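Local coordinates for protein alpha-pyrone synthesis polyketide synthase-like Pks18 (Mycobacterium tuberculosis, PDB 1TED) that probably extends medium- and long-chain acyl-CoA starters with malonyl-CoA units to make tri- and tetraketide alpha-pyrones, at residues 115-120 with 153-158; 138-143 with 200-205; 174-179 with 374-379; 204-209 with 224-229. All blocks are in the same frame, centred on the assembly; numbering follows the deposited sequence.

Interaction 1 of 4, residues 115-120 with 153-158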
loop_
_atom_site.group_PDB
_atom_site.type_symbol
_atom_site.label_atom_id
_atom_site.label_comp_id
_atom_site.label_asym_id
_atom_site.label_seq_id
_atom_site.Cartn_x
_atom_site.Cartn_y
_atom_site.Cartn_z
ATOM N N PRO A 115 3.138 -14.592 13.378
ATOM C CA PRO A 115 2.351 -15.468 14.258
ATOM C C PRO A 115 0.978 -14.881 14.591
ATOM O O PRO A 115 -0.045 -15.566 14.516
ATOM C CB PRO A 115 3.226 -15.579 15.506
ATOM C CG PRO A 115 4.595 -15.426 14.968
ATOM C CD PRO A 115 4.467 -14.329 13.956
ATOM N N LEU A 116 0.973 -13.603 14.963
ATOM C CA LEU A 116 -0.256 -12.920 15.327
ATOM C C LEU A 116 -1.241 -12.757 14.175
ATOM O O LEU A 116 -2.438 -12.967 14.352
ATOM C CB LEU A 116 0.065 -11.546 15.925
ATOM C CG LEU A 116 -1.144 -10.741 16.412
ATOM C CD1 LEU A 116 -1.863 -11.500 17.516
ATOM C CD2 LEU A 116 -0.675 -9.397 16.915
ATOM N N ALA A 117 -0.739 -12.382 12.999
ATOM C CA ALA A 117 -1.604 -12.190 11.830
ATOM C C ALA A 117 -2.143 -13.521 11.310
ATOM O O ALA A 117 -3.296 -13.607 10.899
ATOM C CB ALA A 117 -0.847 -11.450 10.717
ATOM N N VAL A 118 -1.308 -14.555 11.323
ATOM C CA VAL A 118 -1.740 -15.871 10.879
ATOM C C VAL A 118 -2.848 -16.367 11.811
ATOM O O VAL A 118 -3.859 -16.901 11.360
ATOM C CB VAL A 118 -0.557 -16.870 10.876
ATOM C CG1 VAL A 118 -1.066 -18.308 10.719
ATOM C CG2 VAL A 118 0.403 -16.520 9.737
ATOM N N ASP A 119 -2.673 -16.163 13.108
ATOM C CA ASP A 119 -3.672 -16.595 14.070
ATOM C C ASP A 119 -5.014 -15.868 13.914
ATOM O O ASP A 119 -6.063 -16.505 13.828
ATOM C CB ASP A 119 -3.121 -16.422 15.490
ATOM C CG ASP A 119 -4.182 -16.614 16.567
ATOM O OD1 ASP A 119 -5.096 -17.450 16.385
ATOM O OD2 ASP A 119 -4.086 -15.934 17.611
ATOM N N VAL A 120 -4.984 -14.539 13.854
ATOM C CA VAL A 120 -6.221 -13.754 13.727
ATOM C C VAL A 120 -6.963 -14.026 12.422
ATOM O O VAL A 120 -8.187 -14.170 12.423
ATOM C CB VAL A 120 -5.927 -12.246 13.865
ATOM C CG1 VAL A 120 -7.200 -11.429 13.671
ATOM C CG2 VAL A 120 -5.334 -11.973 15.241
ATOM N N VAL A 153 2.621 -12.486 2.414
ATOM C CA VAL A 153 3.092 -13.734 1.822
ATOM C C VAL A 153 2.968 -14.902 2.820
ATOM O O VAL A 153 2.489 -15.981 2.464
ATOM C CB VAL A 153 4.564 -13.615 1.353
ATOM C CG1 VAL A 153 5.098 -14.969 0.963
ATOM C CG2 VAL A 153 4.655 -12.666 0.168
ATOM N N ALA A 154 3.385 -14.679 4.064
ATOM C CA ALA A 154 3.322 -15.712 5.099
ATOM C C ALA A 154 1.895 -16.174 5.415
ATOM O O ALA A 154 1.685 -17.331 5.764
ATOM C CB ALA A 154 4.013 -15.220 6.380
ATOM N N ILE A 155 0.922 -15.273 5.307
ATOM C CA ILE A 155 -0.473 -15.622 5.560
ATOM C C ILE A 155 -0.965 -16.638 4.512
ATOM O O ILE A 155 -1.564 -17.664 4.846
ATOM C CB ILE A 155 -1.378 -14.365 5.518
ATOM C CG1 ILE A 155 -1.037 -13.440 6.699
ATOM C CG2 ILE A 155 -2.840 -14.776 5.566
ATOM C CD1 ILE A 155 -1.897 -12.175 6.807
ATOM N N VAL A 156 -0.701 -16.347 3.241
ATOM C CA VAL A 156 -1.097 -17.231 2.148
ATOM C C VAL A 156 -0.447 -18.611 2.329
ATOM O O VAL A 156 -1.102 -19.646 2.188
ATOM C CB VAL A 156 -0.669 -16.625 0.777
ATOM C CG1 VAL A 156 -0.878 -17.639 -0.362
ATOM C CG2 VAL A 156 -1.464 -15.352 0.515
ATOM N N LYS A 157 0.847 -18.613 2.640
ATOM C CA LYS A 157 1.572 -19.860 2.839
ATOM C C LYS A 157 1.088 -20.599 4.078
ATOM O O LYS A 157 0.846 -21.807 4.032
ATOM C CB LYS A 157 3.077 -19.599 2.947
ATOM C CG LYS A 157 3.730 -19.236 1.614
ATOM C CD LYS A 157 5.246 -19.238 1.711
ATOM C CE LYS A 157 5.878 -19.062 0.342
ATOM N NZ LYS A 157 7.329 -19.346 0.391
ATOM N N GLU A 158 0.933 -19.871 5.178
ATOM C CA GLU A 158 0.482 -20.455 6.429
ATOM C C GLU A 158 -0.950 -21.004 6.385
ATOM O O GLU A 158 -1.207 -22.112 6.856
ATOM C CB GLU A 158 0.577 -19.417 7.540
ATOM C CG GLU A 158 1.110 -19.977 8.825
ATOM C CD GLU A 158 2.545 -20.412 8.680
ATOM O OE1 GLU A 158 3.393 -19.549 8.364
ATOM O OE2 GLU A 158 2.826 -21.613 8.875
#
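V118 and A117 of helix 102-125 meet E158 and I155 of helix 151-159, two helices that form part of the outer helix layer covering the beta-sheet of the N-terminal half of the thiolase fold. The two short segments cross at -50° with their axes 9.5 Å apart, close enough for small and branched residues to fill the gap between them. The contact is one of van der Waals packing.

Its apolar part lies toward the sheet. There the CB of A117 meets I155 CD1 at 4.1 Å, and the short alanine lets the extended isoleucine lie between helix and sheet, where I155 also touches L198 and V200 of strand 196-204. At the outer edge of the seam the partner is a glutamate, used through its methylenes. The aliphatic part of E158, bent at chi2 (66°), crosses V118 at about a right angle. A glutamate suits this border because its methylenes can pack while its carboxylate lies farther out. Both valine methyls take part: V118 CG2 lies 3.6 Å from E158 CB, and V118 CG1, which is anti to the backbone N, presses tightly on E158 CG at 3.3 Å.

Interaction 2 of 4, residues 138-143 with 200-205. With MYR (myristic acid), chain E.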
loop_
_atom_site.group_PDB
_atom_site.type_symbol
_atom_site.label_atom_id
_atom_site.label_comp_id
_atom_site.label_asym_id
_atom_site.label_seq_id
_atom_site.Cartn_x
_atom_site.Cartn_y
_atom_site.Cartn_z
ATOM N N LEU A 138 -6.254 -10.560 -0.718
ATOM C CA LEU A 138 -5.730 -10.417 0.625
ATOM C C LEU A 138 -5.167 -9.011 0.732
ATOM O O LEU A 138 -4.203 -8.677 0.035
ATOM C CB LEU A 138 -4.613 -11.432 0.868
ATOM C CG LEU A 138 -3.650 -11.118 2.015
ATOM C CD1 LEU A 138 -4.406 -10.993 3.314
ATOM C CD2 LEU A 138 -2.625 -12.221 2.123
ATOM N N VAL A 139 -5.771 -8.179 1.579
ATOM C CA VAL A 139 -5.271 -6.816 1.754
ATOM C C VAL A 139 -4.610 -6.715 3.117
ATOM O O VAL A 139 -5.208 -7.029 4.155
ATOM C CB VAL A 139 -6.397 -5.759 1.644
ATOM C CG1 VAL A 139 -5.806 -4.354 1.746
ATOM C CG2 VAL A 139 -7.129 -5.920 0.330
ATOM N N LEU A 140 -3.363 -6.276 3.112
ATOM C CA LEU A 140 -2.612 -6.153 4.349
ATOM C C LEU A 140 -2.242 -4.691 4.592
ATOM O O LEU A 140 -1.621 -4.052 3.744
ATOM C CB LEU A 140 -1.354 -7.018 4.257
ATOM C CG LEU A 140 -0.488 -7.286 5.489
ATOM C CD1 LEU A 140 0.270 -6.027 5.876
ATOM C CD2 LEU A 140 -1.365 -7.807 6.627
ATOM N N ALA A 141 -2.640 -4.166 5.749
ATOM C CA ALA A 141 -2.328 -2.789 6.096
ATOM C C ALA A 141 -1.475 -2.702 7.359
ATOM O O ALA A 141 -1.674 -3.465 8.317
ATOM C CB ALA A 141 -3.608 -1.993 6.282
ATOM N N THR A 142 -0.530 -1.760 7.346
ATOM C CA THR A 142 0.361 -1.518 8.479
ATOM C C THR A 142 1.078 -0.198 8.274
ATOM O O THR A 142 1.198 0.284 7.149
ATOM C CB THR A 142 1.481 -2.586 8.597
ATOM O OG1 THR A 142 0.935 -3.887 8.357
ATOM C CG2 THR A 142 2.110 -2.545 9.989
ATOM N N SER A 143 1.572 0.369 9.369
ATOM C CA SER A 143 2.340 1.604 9.328
ATOM C C SER A 143 3.506 1.451 10.300
ATOM O O SER A 143 4.212 2.409 10.593
ATOM C CB SER A 143 1.464 2.796 9.721
ATOM O OG SER A 143 0.527 3.084 8.694
ATOM N N VAL A 200 -6.446 -7.712 6.485
ATOM C CA VAL A 200 -5.669 -7.882 7.697
ATOM C C VAL A 200 -4.918 -6.611 8.071
ATOM O O VAL A 200 -4.131 -6.081 7.285
ATOM C CB VAL A 200 -4.659 -9.068 7.534
ATOM C CG1 VAL A 200 -3.843 -9.254 8.791
ATOM C CG2 VAL A 200 -5.411 -10.353 7.221
ATOM N N CYS A 201 -5.195 -6.112 9.272
ATOM C CA CYS A 201 -4.531 -4.928 9.785
ATOM C C CYS A 201 -3.690 -5.424 10.959
ATOM O O CYS A 201 -4.202 -6.057 11.878
ATOM C CB CYS A 201 -5.561 -3.895 10.238
ATOM S SG CYS A 201 -6.707 -3.367 8.933
ATOM N N ILE A 202 -2.393 -5.158 10.908
ATOM C CA ILE A 202 -1.478 -5.609 11.948
ATOM C C ILE A 202 -0.617 -4.427 12.362
ATOM O O ILE A 202 0.050 -3.803 11.536
ATOM C CB ILE A 202 -0.583 -6.768 11.423
ATOM C CG1 ILE A 202 0.500 -7.117 12.446
ATOM C CG2 ILE A 202 0.028 -6.387 10.084
ATOM C CD1 ILE A 202 0.013 -7.977 13.597
ATOM N N GLU A 203 -0.627 -4.110 13.645
ATOM C CA GLU A 203 0.133 -2.968 14.093
ATOM C C GLU A 203 0.977 -3.315 15.308
ATOM O O GLU A 203 0.463 -3.733 16.351
ATOM C CB GLU A 203 -0.836 -1.819 14.383
ATOM C CG GLU A 203 -0.432 -0.476 13.786
ATOM C CD GLU A 203 -0.470 -0.421 12.257
ATOM O OE1 GLU A 203 -1.575 -0.485 11.673
ATOM O OE2 GLU A 203 0.608 -0.301 11.642
ATOM N N LEU A 204 2.286 -3.159 15.148
ATOM C CA LEU A 204 3.248 -3.453 16.199
ATOM C C LEU A 204 4.079 -2.232 16.553
ATOM O O LEU A 204 5.218 -2.085 16.097
ATOM C CB LEU A 204 4.174 -4.588 15.758
ATOM C CG LEU A 204 3.764 -6.004 16.155
ATOM C CD1 LEU A 204 2.299 -6.222 15.876
ATOM C CD2 LEU A 204 4.631 -7.010 15.398
ATOM N N CYS A 205 3.502 -1.361 17.372
ATOM C CA CYS A 205 4.174 -0.145 17.804
ATOM C C CYS A 205 5.346 -0.424 18.754
ATOM O O CYS A 205 6.415 0.167 18.610
ATOM C CB CYS A 205 3.168 0.792 18.491
ATOM S SG CYS A 205 1.811 1.384 17.439
HETATM C C1 MYR E . 6.009 1.925 26.170
HETATM O O1 MYR E . 5.483 1.204 27.014
HETATM O O2 MYR E . 6.346 3.069 26.481
HETATM C C2 MYR E . 6.247 1.411 24.749
HETATM C C3 MYR E . 5.359 2.147 23.744
HETATM C C4 MYR E . 5.571 1.612 22.325
HETATM C C5 MYR E . 4.720 2.373 21.307
HETATM C C6 MYR E . 5.134 3.842 21.178
HETATM C C7 MYR E . 6.508 4.018 20.525
HETATM C C8 MYR E . 6.508 3.609 19.051
HETATM C C9 MYR E . 5.583 4.497 18.217
HETATM C C10 MYR E . 5.487 3.982 16.780
HETATM C C11 MYR E . 4.513 4.830 15.960
HETATM C C12 MYR E . 4.373 4.288 14.537
HETATM C C13 MYR E . 3.339 5.100 13.755
HETATM C C14 MYR E . 3.157 4.545 12.341
HETATM O O HOH W 1 -1.584 1.784 9.335
#
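Bent at chi2 (67°), the side chain of E203 turns toward the end of the neighbouring strand and brings OE2 to the backbone N of S143, while L140, with CG anti to its backbone N (chi1 -169°), lays CD2 against V200. Strands 135-142 and 196-204 are parallel neighbours in the beta-sheet of the N-terminal half of the thiolase fold, their segments inclined by 23°.

The backbone bonds alternate as in any parallel pair: V200 N donates to V139 O at 2.7 Å, A141 N to V200 O at 2.9 Å, and I202 N to A141 O at 3.2 Å. Where the first strand ends, the carboxylate takes over, and S143 N gives E203 OE2 a 2.6 Å bond on the syn lone pair. The same oxygen is bonded to T144 OG1 and the other, OE1, to S349 OG, so the buried carboxylate is held at both ends and its rotation is fixed. This strand end borders the active site: E203 lies near the probable nucleophile C175, and S143 O is 3.0 Å from C14, the tail of the bound myristic acid.

The two faces of the sheet differ in residue size. On one, branched L140 and V200 meet at 3.6 Å between CD2 and CG1, against helix 102-125. On the other, A141 CB and C201 SG lie 4.3 Å apart; these small side chains suit the close approach of the buried helix 177-191, whose A177 and A178 pack on them. A141 O accepts a second proton besides that of I202 N: T142 OG1, beside its own backbone N, approaches to 2.6 Å from above the carbonyl plane.

Interaction 3 of 4, residues 174-179 with 374-379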
loop_
_atom_site.group_PDB
_atom_site.type_symbol
_atom_site.label_atom_id
_atom_site.label_comp_id
_atom_site.label_asym_id
_atom_site.label_seq_id
_atom_site.Cartn_x
_atom_site.Cartn_y
_atom_site.Cartn_z
ATOM N N GLY A 174 -1.779 5.169 8.029
ATOM C CA GLY A 174 -2.082 5.318 9.445
ATOM C C GLY A 174 -3.275 4.676 10.140
ATOM O O GLY A 174 -3.686 3.551 9.844
ATOM N N CYS A 175 -3.821 5.426 11.091
ATOM C CA CYS A 175 -4.941 4.987 11.913
ATOM C C CYS A 175 -6.218 4.699 11.147
ATOM O O CYS A 175 -7.086 3.983 11.643
ATOM C CB CYS A 175 -5.229 6.026 13.018
ATOM S SG CYS A 175 -3.869 6.315 14.192
ATOM N N ALA A 176 -6.335 5.242 9.938
ATOM C CA ALA A 176 -7.541 5.033 9.134
ATOM C C ALA A 176 -7.389 3.989 8.024
ATOM O O ALA A 176 -8.280 3.836 7.190
ATOM C CB ALA A 176 -8.002 6.371 8.531
ATOM N N ALA A 177 -6.280 3.255 8.034
ATOM C CA ALA A 177 -6.003 2.263 6.989
ATOM C C ALA A 177 -7.003 1.103 6.860
ATOM O O ALA A 177 -7.127 0.502 5.792
ATOM C CB ALA A 177 -4.585 1.720 7.163
ATOM N N ALA A 178 -7.715 0.779 7.931
ATOM C CA ALA A 178 -8.682 -0.302 7.845
ATOM C C ALA A 178 -9.747 0.081 6.834
ATOM O O ALA A 178 -10.275 -0.784 6.140
ATOM C CB ALA A 178 -9.315 -0.572 9.198
ATOM N N MET A 179 -10.056 1.374 6.744
ATOM C CA MET A 179 -11.059 1.859 5.791
ATOM C C MET A 179 -10.587 1.803 4.332
ATOM O O MET A 179 -11.362 1.428 3.447
ATOM C CB MET A 179 -11.484 3.293 6.129
ATOM C CG MET A 179 -12.276 3.430 7.432
ATOM S SD MET A 179 -13.823 2.500 7.434
ATOM C CE MET A 179 -13.326 0.968 8.194
ATOM N N ALA A 374 -18.656 4.666 11.168
ATOM C CA ALA A 374 -17.331 4.477 11.717
ATOM C C ALA A 374 -16.407 5.411 10.951
ATOM O O ALA A 374 -16.625 5.681 9.766
ATOM C CB ALA A 374 -16.887 3.036 11.543
ATOM N N PHE A 375 -15.408 5.949 11.638
ATOM C CA PHE A 375 -14.445 6.808 10.976
ATOM C C PHE A 375 -13.173 6.909 11.781
ATOM O O PHE A 375 -13.174 6.693 12.987
ATOM C CB PHE A 375 -15.017 8.208 10.680
ATOM C CG PHE A 375 -15.479 8.966 11.895
ATOM C CD1 PHE A 375 -14.569 9.551 12.757
ATOM C CD2 PHE A 375 -16.835 9.113 12.157
ATOM C CE1 PHE A 375 -15.002 10.273 13.862
ATOM C CE2 PHE A 375 -17.273 9.831 13.260
ATOM C CZ PHE A 375 -16.356 10.411 14.111
ATOM N N ALA A 376 -12.086 7.210 11.081
ATOM C CA ALA A 376 -10.776 7.354 11.686
ATOM C C ALA A 376 -10.054 8.444 10.909
ATOM O O ALA A 376 -10.585 8.963 9.916
ATOM C CB ALA A 376 -10.016 6.045 11.607
ATOM N N PHE A 377 -8.843 8.775 11.352
ATOM C CA PHE A 377 -8.072 9.837 10.719
ATOM C C PHE A 377 -6.724 9.393 10.174
ATOM O O PHE A 377 -5.903 8.826 10.893
ATOM C CB PHE A 377 -7.899 10.982 11.719
ATOM C CG PHE A 377 -9.198 11.475 12.278
ATOM C CD1 PHE A 377 -10.031 12.283 11.520
ATOM C CD2 PHE A 377 -9.636 11.050 13.532
ATOM C CE1 PHE A 377 -11.288 12.662 11.994
ATOM C CE2 PHE A 377 -10.894 11.420 14.022
ATOM C CZ PHE A 377 -11.723 12.226 13.251
ATOM N N GLY A 378 -6.513 9.654 8.888
ATOM C CA GLY A 378 -5.264 9.289 8.242
ATOM C C GLY A 378 -4.401 10.504 7.958
ATOM O O GLY A 378 -4.883 11.641 8.037
ATOM N N PRO A 379 -3.116 10.303 7.622
ATOM C CA PRO A 379 -2.219 11.425 7.334
ATOM C C PRO A 379 -2.756 12.374 6.270
ATOM O O PRO A 379 -3.638 12.021 5.486
ATOM C CB PRO A 379 -0.911 10.737 6.935
ATOM C CG PRO A 379 -1.340 9.354 6.520
ATOM C CD PRO A 379 -2.410 9.017 7.500
HETATM O O HOH W 2 -3.131 8.023 11.216
#
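One water bridges the segments: C175 N donates to it at 2.7 Å, and the water in turn donates to F377 O at 2.9 Å. It thereby satisfies an amide and a carbonyl that have no direct bond to each other. Beside this bridge the C175 CB lies 3.6 Å from F377 O.

Alanine packing carries most of the remaining contact. A176 points at the strand, and its methyl reaches A376 CB at 3.7 Å and G378 N at 3.6 Å. A376 CB in turn sits 3.6 Å from C175 O. Methyl groups and a glycine suit a place where the turn before a helix lies almost directly on a strand, the CA atoms of A176 and A376 being only 4.7 Å apart.

This is the heart of the thiolase fold, in which the central helix 177-191 of the N-terminal half rests against strand 370-378 of the C-terminal half. C175, probably the nucleophile, stands just before the start of that helix. Its side chain touches H313 and N346, consistent with the Cys-His-Asn triad of chalcone synthases. F375 and F377 point away from the turn and fill the opposite side of the strand, against helix 281-299. G174, whose positive phi (55°) suits a glycine, brings its N to 3.9 Å from P379 CD, and P379 packs on A148 of the second subunit.

Interaction 4 of 4, residues 204-209 with 224-229. With MYR (myristic acid), chain E.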
loop_
_atom_site.group_PDB
_atom_site.type_symbol
_atom_site.label_atom_id
_atom_site.label_comp_id
_atom_site.label_asym_id
_atom_site.label_seq_id
_atom_site.Cartn_x
_atom_site.Cartn_y
_atom_site.Cartn_z
ATOM N N LEU A 204 2.286 -3.159 15.148
ATOM C CA LEU A 204 3.248 -3.453 16.199
ATOM C C LEU A 204 4.079 -2.232 16.553
ATOM O O LEU A 204 5.218 -2.085 16.097
ATOM C CB LEU A 204 4.174 -4.588 15.758
ATOM C CG LEU A 204 3.764 -6.004 16.155
ATOM C CD1 LEU A 204 2.299 -6.222 15.876
ATOM C CD2 LEU A 204 4.631 -7.010 15.398
ATOM N N CYS A 205 3.502 -1.361 17.372
ATOM C CA CYS A 205 4.174 -0.145 17.804
ATOM C C CYS A 205 5.346 -0.424 18.754
ATOM O O CYS A 205 6.415 0.167 18.610
ATOM C CB CYS A 205 3.168 0.792 18.491
ATOM S SG CYS A 205 1.811 1.384 17.439
ATOM N N SER A 206 5.138 -1.322 19.719
ATOM C CA SER A 206 6.166 -1.661 20.706
ATOM C C SER A 206 7.523 -1.926 20.066
ATOM O O SER A 206 8.567 -1.699 20.673
ATOM C CB SER A 206 5.728 -2.879 21.544
ATOM O OG SER A 206 5.703 -4.088 20.794
ATOM N N VAL A 207 7.495 -2.396 18.827
ATOM C CA VAL A 207 8.702 -2.701 18.083
ATOM C C VAL A 207 9.489 -1.448 17.696
ATOM O O VAL A 207 10.678 -1.531 17.384
ATOM C CB VAL A 207 8.339 -3.532 16.826
ATOM C CG1 VAL A 207 9.285 -3.250 15.694
ATOM C CG2 VAL A 207 8.389 -4.997 17.170
ATOM N N ASN A 208 8.840 -0.288 17.733
ATOM C CA ASN A 208 9.517 0.952 17.369
ATOM C C ASN A 208 9.817 1.858 18.561
ATOM O O ASN A 208 10.155 3.027 18.385
ATOM C CB ASN A 208 8.694 1.734 16.332
ATOM C CG ASN A 208 8.569 0.999 14.997
ATOM O OD1 ASN A 208 7.631 0.226 14.782
ATOM N ND2 ASN A 208 9.519 1.235 14.101
ATOM N N ALA A 209 9.701 1.318 19.771
ATOM C CA ALA A 209 9.969 2.095 20.988
ATOM C C ALA A 209 11.365 2.730 20.971
ATOM O O ALA A 209 12.356 2.075 20.636
ATOM C CB ALA A 209 9.825 1.204 22.208
ATOM N N PHE A 224 0.344 4.585 22.167
ATOM C CA PHE A 224 0.380 3.497 21.199
ATOM C C PHE A 224 0.573 2.071 21.736
ATOM O O PHE A 224 1.389 1.819 22.615
ATOM C CB PHE A 224 1.427 3.831 20.134
ATOM C CG PHE A 224 1.105 5.072 19.336
ATOM C CD1 PHE A 224 0.082 5.936 19.731
ATOM C CD2 PHE A 224 1.815 5.376 18.181
ATOM C CE1 PHE A 224 -0.229 7.082 18.985
ATOM C CE2 PHE A 224 1.509 6.527 17.421
ATOM C CZ PHE A 224 0.487 7.375 17.825
ATOM N N GLY A 225 -0.210 1.149 21.181
ATOM C CA GLY A 225 -0.155 -0.246 21.582
ATOM C C GLY A 225 -0.082 -1.183 20.386
ATOM O O GLY A 225 -0.005 -0.732 19.243
ATOM N N ASP A 226 -0.122 -2.487 20.652
ATOM C CA ASP A 226 -0.024 -3.510 19.606
ATOM C C ASP A 226 -1.328 -4.279 19.389
ATOM O O ASP A 226 -2.050 -4.577 20.338
ATOM C CB ASP A 226 1.094 -4.514 19.961
ATOM C CG ASP A 226 2.489 -3.897 19.916
ATOM O OD1 ASP A 226 2.611 -2.652 19.864
ATOM O OD2 ASP A 226 3.472 -4.670 19.941
ATOM N N GLY A 227 -1.623 -4.623 18.143
ATOM C CA GLY A 227 -2.854 -5.351 17.896
ATOM C C GLY A 227 -3.010 -5.845 16.479
ATOM O O GLY A 227 -2.259 -5.460 15.586
ATOM N N CYS A 228 -3.990 -6.713 16.273
ATOM C CA CYS A 228 -4.253 -7.254 14.951
ATOM C C CYS A 228 -5.745 -7.494 14.779
ATOM O O CYS A 228 -6.454 -7.787 15.741
ATOM C CB CYS A 228 -3.489 -8.568 14.759
ATOM S SG CYS A 228 -3.650 -9.283 13.106
ATOM N N ALA A 229 -6.218 -7.353 13.551
ATOM C CA ALA A 229 -7.621 -7.573 13.258
ATOM C C ALA A 229 -7.757 -7.978 11.801
ATOM O O ALA A 229 -6.963 -7.570 10.954
ATOM C CB ALA A 229 -8.441 -6.310 13.537
HETATM C C1 MYR E . 6.009 1.925 26.170
HETATM O O1 MYR E . 5.483 1.204 27.014
HETATM O O2 MYR E . 6.346 3.069 26.481
HETATM C C2 MYR E . 6.247 1.411 24.749
HETATM C C3 MYR E . 5.359 2.147 23.744
HETATM C C4 MYR E . 5.571 1.612 22.325
HETATM C C5 MYR E . 4.720 2.373 21.307
HETATM C C6 MYR E . 5.134 3.842 21.178
HETATM C C7 MYR E . 6.508 4.018 20.525
HETATM C C8 MYR E . 6.508 3.609 19.051
HETATM C C9 MYR E . 5.583 4.497 18.217
HETATM C C10 MYR E . 5.487 3.982 16.780
HETATM C C11 MYR E . 4.513 4.830 15.960
HETATM C C12 MYR E . 4.373 4.288 14.537
HETATM C C13 MYR E . 3.339 5.100 13.755
HETATM C C14 MYR E . 3.157 4.545 12.341
#
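The wall of the acyl-binding tunnel, occupied here by myristic acid, is built in part where S206 and C205 meet D226 and F224. D226 grips the turn with both carboxylate oxygens. S206 N donates to OD1 at 2.9 Å in an almost perfectly straight bond (179°) on the syn lone pair, and S206 OG donates to OD2 at a very short 2.5 Å. The serine hydroxyl reaches it because chi1 (69°) sets OG between its backbone N and carbonyl carbon. Aspartate suits the place, since its short chain turns two acceptors onto one residue; OD2 also accepts from A84 N, so three donors hold the carboxylate.

In the thiolase fold this pairing ties the turn that follows strand 196-204 to the start of its antiparallel neighbour, strand 226-236. One residue back in the turn, C205 SG packs on F224 CB at 3.7 Å and lies obliquely to the ring, 5.1 Å from its centroid, a sulfur-aromatic contact. A compact, weakly polar cysteine suits a place beside both the phenylalanine and the lipid. The chain of myristic acid runs past both segments: its C8 is 3.5 Å from C205 O, and its C11 lies at the edge of the F224 ring, in the ring plane, 3.5 Å from CD2.

The helices of interaction 1 rest on the sheet of interaction 2, with I155 CD1 4.0 Å from V200 CG2. On the other face of that sheet lies helix 177-191 of interaction 3, whose A177 CB is 3.9 Å from A141 CB. Interactions 2 and 4 share L204 and C205, both touch the myristic acid, and a probable 2.9 Å hydrogen bond joins E203 N to G227 O. The side chain of the probable nucleophile C175 lies about 8 Å from that of E203 and about 6 Å from that of F224. Interaction 1 also reaches interaction 4, L116 CG lying 3.6 Å from C228 CB, but is about 23 Å from interaction 3, centre to centre.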